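Local atomic coordinates of aldehyde dehydrogenase (Anabaena variabilis, PDB entry 4H7N), a protein that probably oxidises aldehydes to carboxylic acids with NAD+ as the electron acceptor, as a member of the aldehyde dehydrogenase family. Residues K236-V241 against L392-F397; S268-Y273 against T362-G367. All blocks are in the same frame, centred on the assembly; numbering follows the deposited sequence.

Contact 1 of 2, residues K236-V241 against L392-F397; sequences KDPAIV and LSAAVF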
loop_
_atom_site.group_PDB
_atom_site.type_symbol
_atom_site.label_atom_id
_atom_site.label_comp_id
_atom_site.label_asym_id
_atom_site.label_seq_id
_atom_site.Cartn_x
_atom_site.Cartn_y
_atom_site.Cartn_z
ATOM N N LYS A 236 -1.190 -13.147 -17.686
ATOM C CA LYS A 236 -1.572 -14.063 -18.734
ATOM C C LYS A 236 -2.909 -13.557 -19.291
ATOM O O LYS A 236 -3.991 -14.179 -19.153
ATOM C CB LYS A 236 -1.673 -15.483 -18.158
ATOM C CG LYS A 236 -1.726 -16.569 -19.196
ATOM C CD LYS A 236 -0.362 -16.958 -19.697
ATOM C CE LYS A 236 -0.430 -18.069 -20.756
ATOM N NZ LYS A 236 0.815 -18.100 -21.554
ATOM N N ASP A 237 -2.850 -12.393 -19.904
ATOM C CA ASP A 237 -4.076 -11.698 -20.230
ATOM C C ASP A 237 -4.926 -12.442 -21.283
ATOM O O ASP A 237 -4.408 -12.813 -22.345
ATOM C CB ASP A 237 -3.794 -10.283 -20.686
ATOM C CG ASP A 237 -3.251 -9.349 -19.560
ATOM O OD1 ASP A 237 -2.977 -9.750 -18.362
ATOM O OD2 ASP A 237 -3.057 -8.142 -19.913
ATOM N N PRO A 238 -6.211 -12.719 -20.966
ATOM C CA PRO A 238 -7.116 -13.343 -21.934
ATOM C C PRO A 238 -7.907 -12.344 -22.779
ATOM O O PRO A 238 -8.207 -11.242 -22.320
ATOM C CB PRO A 238 -8.031 -14.101 -21.070
ATOM C CG PRO A 238 -8.135 -13.277 -19.821
ATOM C CD PRO A 238 -6.822 -12.584 -19.660
ATOM N N ALA A 239 -8.240 -12.745 -23.990
ATOM C CA ALA A 239 -9.248 -12.056 -24.809
ATOM C C ALA A 239 -10.392 -13.020 -25.041
ATOM O O ALA A 239 -10.167 -14.206 -25.356
ATOM C CB ALA A 239 -8.626 -11.601 -26.148
ATOM N N ILE A 240 -11.609 -12.519 -24.862
ATOM C CA ILE A 240 -12.850 -13.242 -25.087
ATOM C C ILE A 240 -13.526 -12.536 -26.267
ATOM O O ILE A 240 -13.739 -11.286 -26.249
ATOM C CB ILE A 240 -13.785 -13.172 -23.854
ATOM C CG1 ILE A 240 -13.176 -13.916 -22.658
ATOM C CG2 ILE A 240 -15.111 -13.853 -24.146
ATOM C CD1 ILE A 240 -13.971 -13.741 -21.355
ATOM N N VAL A 241 -13.874 -13.336 -27.263
ATOM C CA VAL A 241 -14.566 -12.866 -28.486
ATOM C C VAL A 241 -15.940 -13.525 -28.533
ATOM O O VAL A 241 -16.064 -14.745 -28.775
ATOM C CB VAL A 241 -13.774 -13.226 -29.756
ATOM C CG1 VAL A 241 -14.471 -12.665 -30.987
ATOM C CG2 VAL A 241 -12.372 -12.646 -29.676
ATOM N N LEU A 392 -3.848 -9.289 -14.350
ATOM C CA LEU A 392 -3.400 -7.981 -14.717
ATOM C C LEU A 392 -4.442 -7.299 -15.619
ATOM O O LEU A 392 -4.983 -6.234 -15.257
ATOM C CB LEU A 392 -2.029 -8.065 -15.442
ATOM C CG LEU A 392 -1.279 -6.768 -15.597
ATOM C CD1 LEU A 392 -0.950 -6.107 -14.266
ATOM C CD2 LEU A 392 0.032 -6.922 -16.371
ATOM N N SER A 393 -4.703 -7.891 -16.794
ATOM C CA SER A 393 -5.687 -7.309 -17.710
ATOM C C SER A 393 -6.442 -8.369 -18.485
ATOM O O SER A 393 -6.128 -9.552 -18.409
ATOM C CB SER A 393 -4.981 -6.379 -18.738
ATOM O OG SER A 393 -3.628 -6.118 -18.384
ATOM N N ALA A 394 -7.336 -7.903 -19.350
ATOM C CA ALA A 394 -8.109 -8.750 -20.244
ATOM C C ALA A 394 -8.787 -7.917 -21.328
ATOM O O ALA A 394 -8.823 -6.699 -21.266
ATOM C CB ALA A 394 -9.161 -9.553 -19.473
ATOM N N ALA A 395 -9.349 -8.593 -22.302
ATOM C CA ALA A 395 -10.125 -7.928 -23.354
ATOM C C ALA A 395 -11.412 -8.705 -23.638
ATOM O O ALA A 395 -11.396 -9.947 -23.623
ATOM C CB ALA A 395 -9.300 -7.800 -24.601
ATOM N N VAL A 396 -12.491 -7.985 -23.939
ATOM C CA VAL A 396 -13.739 -8.609 -24.355
ATOM C C VAL A 396 -14.270 -7.875 -25.560
ATOM O O VAL A 396 -14.348 -6.646 -25.538
ATOM C CB VAL A 396 -14.816 -8.507 -23.241
ATOM C CG1 VAL A 396 -16.079 -9.230 -23.668
ATOM C CG2 VAL A 396 -14.290 -9.118 -21.925
ATOM N N PHE A 397 -14.689 -8.634 -26.572
ATOM C CA PHE A 397 -15.224 -8.126 -27.809
ATOM C C PHE A 397 -16.634 -8.623 -27.984
ATOM O O PHE A 397 -16.934 -9.825 -27.840
ATOM C CB PHE A 397 -14.421 -8.591 -29.022
ATOM C CG PHE A 397 -13.022 -8.086 -29.062
ATOM C CD1 PHE A 397 -12.036 -8.708 -28.323
ATOM C CD2 PHE A 397 -12.686 -6.987 -29.849
ATOM C CE1 PHE A 397 -10.748 -8.239 -28.337
ATOM C CE2 PHE A 397 -11.383 -6.526 -29.894
ATOM C CZ PHE A 397 -10.418 -7.168 -29.140
HETATM O O HOH W 1 -3.251 -11.390 -16.363
#
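Asp237 grips Ser393, at the start of strand 393-397, with its carboxylate. OD1 accepts the amide of Ser393 (Ser393 N to Asp237 OD1 3.0 Å), the donor arriving from above the carboxylate plane, 57° out of it. Ser393 OG also gives its proton to Asp237 OD2, though the position of OD2 is less sure. A water donates to Asp237 OD1 at 2.6 Å and accepts from the backbone N of both Lys236 and Leu392. CG lies beside the backbone N of Asp237 (chi1 -68°), which turns the carboxylate across to Ser393. With an alanine here, the amide of Ser393 would probably be left without its acceptor, and the bridging water without one of its three partners.

Further on, the strands pair in parallel: Ala395 N bonds Pro238 O at 2.9 Å, Ile240 N returns a bond to Ala395 O, and Phe397 N closes on Ile240 O at 2.8 Å. Ile240 O also lies at the edge of the Phe397 ring, in its plane, 3.7 Å from Phe397 CD1, while Val241 CG2 approaches the same CD1 obliquely. Pro238 CD rests on Ala394 CB at 3.8 Å.

Both strands are internal to the seven-stranded sheet, with 269-275 beyond 237-241 and 415-418 beyond 393-397. Val241 and Phe397 pack against helix 247-259; Ile240 and Val396 face helix 401-408.

Contact 2 of 2, residues S268-Y273 against T362-G367; sequences SIERIY and TEETFG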
loop_
_atom_site.group_PDB
_atom_site.type_symbol
_atom_site.label_atom_id
_atom_site.label_comp_id
_atom_site.label_asym_id
_atom_site.label_seq_id
_atom_site.Cartn_x
_atom_site.Cartn_y
_atom_site.Cartn_z
ATOM N N SER A 268 0.632 -8.456 -22.875
ATOM C CA SER A 268 0.414 -9.177 -24.084
ATOM C C SER A 268 -0.827 -10.059 -23.885
ATOM O O SER A 268 -0.966 -10.708 -22.831
ATOM C CB SER A 268 1.626 -10.111 -24.365
ATOM O OG SER A 268 1.518 -10.538 -25.685
ATOM N N ILE A 269 -1.652 -10.159 -24.924
ATOM C CA ILE A 269 -2.735 -11.137 -24.965
ATOM C C ILE A 269 -2.067 -12.527 -25.150
ATOM O O ILE A 269 -1.379 -12.755 -26.150
ATOM C CB ILE A 269 -3.730 -10.878 -26.108
ATOM C CG1 ILE A 269 -4.444 -9.526 -25.977
ATOM C CG2 ILE A 269 -4.737 -12.037 -26.194
ATOM C CD1 ILE A 269 -5.130 -9.313 -24.619
ATOM N N GLU A 270 -2.270 -13.434 -24.205
ATOM C CA GLU A 270 -1.615 -14.721 -24.264
ATOM C C GLU A 270 -2.586 -15.901 -24.351
ATOM O O GLU A 270 -2.157 -17.033 -24.455
ATOM C CB GLU A 270 -0.728 -14.872 -23.042
ATOM C CG GLU A 270 0.524 -13.976 -23.085
ATOM C CD GLU A 270 1.734 -14.494 -22.267
ATOM O OE1 GLU A 270 1.706 -15.640 -21.773
ATOM O OE2 GLU A 270 2.710 -13.705 -22.111
ATOM N N ARG A 271 -3.883 -15.637 -24.263
ATOM C CA ARG A 271 -4.928 -16.677 -24.371
ATOM C C ARG A 271 -6.148 -16.067 -25.045
ATOM O O ARG A 271 -6.528 -14.977 -24.694
ATOM C CB ARG A 271 -5.411 -17.133 -23.015
ATOM C CG ARG A 271 -4.283 -17.458 -22.089
ATOM C CD ARG A 271 -4.815 -17.942 -20.768
ATOM N NE ARG A 271 -5.081 -16.890 -19.815
ATOM C CZ ARG A 271 -6.141 -16.850 -18.996
ATOM N NH1 ARG A 271 -7.143 -17.722 -19.106
ATOM N NH2 ARG A 271 -6.246 -15.877 -18.110
ATOM N N ILE A 272 -6.755 -16.785 -25.977
ATOM C CA ILE A 272 -7.839 -16.267 -26.778
ATOM C C ILE A 272 -9.000 -17.274 -26.785
ATOM O O ILE A 272 -8.797 -18.459 -27.140
ATOM C CB ILE A 272 -7.349 -16.006 -28.205
ATOM C CG1 ILE A 272 -6.205 -14.980 -28.198
ATOM C CG2 ILE A 272 -8.482 -15.433 -29.020
ATOM C CD1 ILE A 272 -5.333 -15.084 -29.458
ATOM N N TYR A 273 -10.167 -16.822 -26.322
ATOM C CA TYR A 273 -11.370 -17.641 -26.233
ATOM C C TYR A 273 -12.396 -17.091 -27.211
ATOM O O TYR A 273 -12.686 -15.903 -27.178
ATOM C CB TYR A 273 -11.904 -17.623 -24.796
ATOM C CG TYR A 273 -10.851 -18.096 -23.820
ATOM C CD1 TYR A 273 -10.606 -19.447 -23.638
ATOM C CD2 TYR A 273 -10.033 -17.170 -23.154
ATOM C CE1 TYR A 273 -9.576 -19.887 -22.824
ATOM C CE2 TYR A 273 -9.023 -17.583 -22.306
ATOM C CZ TYR A 273 -8.793 -18.945 -22.152
ATOM O OH TYR A 273 -7.805 -19.319 -21.306
ATOM N N THR A 362 -1.200 -21.499 -19.390
ATOM C CA THR A 362 -1.214 -21.284 -17.964
ATOM C C THR A 362 -0.015 -20.464 -17.465
ATOM O O THR A 362 -0.226 -19.548 -16.710
ATOM C CB THR A 362 -1.263 -22.596 -17.197
ATOM O OG1 THR A 362 -0.112 -23.362 -17.522
ATOM C CG2 THR A 362 -2.527 -23.366 -17.537
ATOM N N GLU A 363 1.209 -20.768 -17.881
ATOM C CA GLU A 363 2.387 -20.026 -17.421
ATOM C C GLU A 363 2.683 -18.891 -18.401
ATOM O O GLU A 363 2.435 -19.035 -19.581
ATOM C CB GLU A 363 3.596 -20.950 -17.287
ATOM C CG GLU A 363 3.353 -22.069 -16.264
ATOM C CD GLU A 363 4.398 -23.181 -16.300
ATOM O OE1 GLU A 363 5.496 -22.996 -16.862
ATOM O OE2 GLU A 363 4.107 -24.267 -15.751
ATOM N N GLU A 364 3.215 -17.781 -17.895
ATOM C CA GLU A 364 3.540 -16.634 -18.715
ATOM C C GLU A 364 4.487 -17.091 -19.829
ATOM O O GLU A 364 5.499 -17.739 -19.565
ATOM C CB GLU A 364 4.165 -15.487 -17.875
ATOM C CG GLU A 364 4.371 -14.165 -18.649
ATOM C CD GLU A 364 4.584 -12.914 -17.740
ATOM O OE1 GLU A 364 5.400 -13.053 -16.786
ATOM O OE2 GLU A 364 3.939 -11.815 -17.975
ATOM N N THR A 365 4.148 -16.749 -21.056
ATOM C CA THR A 365 4.963 -17.122 -22.227
ATOM C C THR A 365 5.919 -15.984 -22.643
ATOM O O THR A 365 7.096 -16.218 -22.934
ATOM C CB THR A 365 4.000 -17.526 -23.360
ATOM O OG1 THR A 365 3.183 -18.620 -22.910
ATOM C CG2 THR A 365 4.740 -17.986 -24.608
ATOM N N PHE A 366 5.415 -14.737 -22.649
ATOM C CA PHE A 366 6.231 -13.592 -23.042
ATOM C C PHE A 366 6.778 -13.801 -24.465
ATOM O O PHE A 366 7.934 -13.476 -24.748
ATOM C CB PHE A 366 7.385 -13.416 -22.037
ATOM C CG PHE A 366 7.444 -12.073 -21.397
ATOM C CD1 PHE A 366 6.395 -11.624 -20.604
ATOM C CD2 PHE A 366 8.542 -11.231 -21.598
ATOM C CE1 PHE A 366 6.427 -10.376 -19.982
ATOM C CE2 PHE A 366 8.576 -9.971 -20.976
ATOM C CZ PHE A 366 7.535 -9.559 -20.167
ATOM N N GLY A 367 5.939 -14.353 -25.346
ATOM C CA GLY A 367 6.288 -14.588 -26.750
ATOM C C GLY A 367 5.115 -14.298 -27.669
ATOM O O GLY A 367 4.019 -13.946 -27.206
HETATM O O HOH W 2 1.846 -12.756 -26.612
HETATM O O HOH W 3 0.579 -17.616 -24.850
#
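Glu270 reaches Thr365 and Phe366 because its CG stands beside its own backbone N, anti to the carbonyl carbon (chi1 -72°), and the chain beyond runs extended, carrying the carboxylate from strand 269-275 to the loop 362-367. That loop contains most of the EExFGP sequence motif of aldehyde dehydrogenases and leads into strand 369-375, the next strand of the sheet.

The carboxylate takes two consecutive amides, one on each oxygen. Thr365 N donates to Glu270 OE1 at 2.8 Å with a nearly straight N-H (164°), meeting the oxygen on its syn side and close to the carboxylate plane. Phe366 N donates to Glu270 OE2 at 2.9 Å, but comes from above, 42° out of that plane. Two bonds from neighbouring residues limit the rotation of the carboxylate and fix the turn of the loop backbone. Thr365 crosses the glutamate's end, its CB 3.4 Å from Glu270 OE1.

OE1 of Glu270 has a further partner in Lys236, whose ammonium forms a salt bridge with it; this should favour the ionised glutamate. Thr365 OG1 is hydrogen-bonded to His320 on helix 311-326. Glu364, in the same loop, accepts the amide of Gly235 with its OE2, which draws the loop to the residues just before strand 237-241. The OE2 atoms of Glu364 and Glu270 stand 4.7 Å apart, while the Glu364 CG methylene lies 3.9 Å from Glu270 OE2.

From the N terminus, the first of the four segments is 236-241; the chain then crosses through helix 247-259 to 268-273, and runs on through helices 279-292 and 311-326 and the strands up to 349-352 before 362-367 meets 268-273, closing contact 2. Strand 369-375 and helix 378-386 follow, and only at 392-397 does the chain close contact 1, so contact 2's smaller loop sits wholly within the larger one. Contact 1 pairs 237-241 with 393-397, toward the sheet's 415-418 end; contact 2 ties 269-275, the neighbour of 237-241 on its other side, to the loop before 369-375. Lys236 of contact 1 reaches across to contact 2, its NZ also probably hydrogen-bonding Glu363 O.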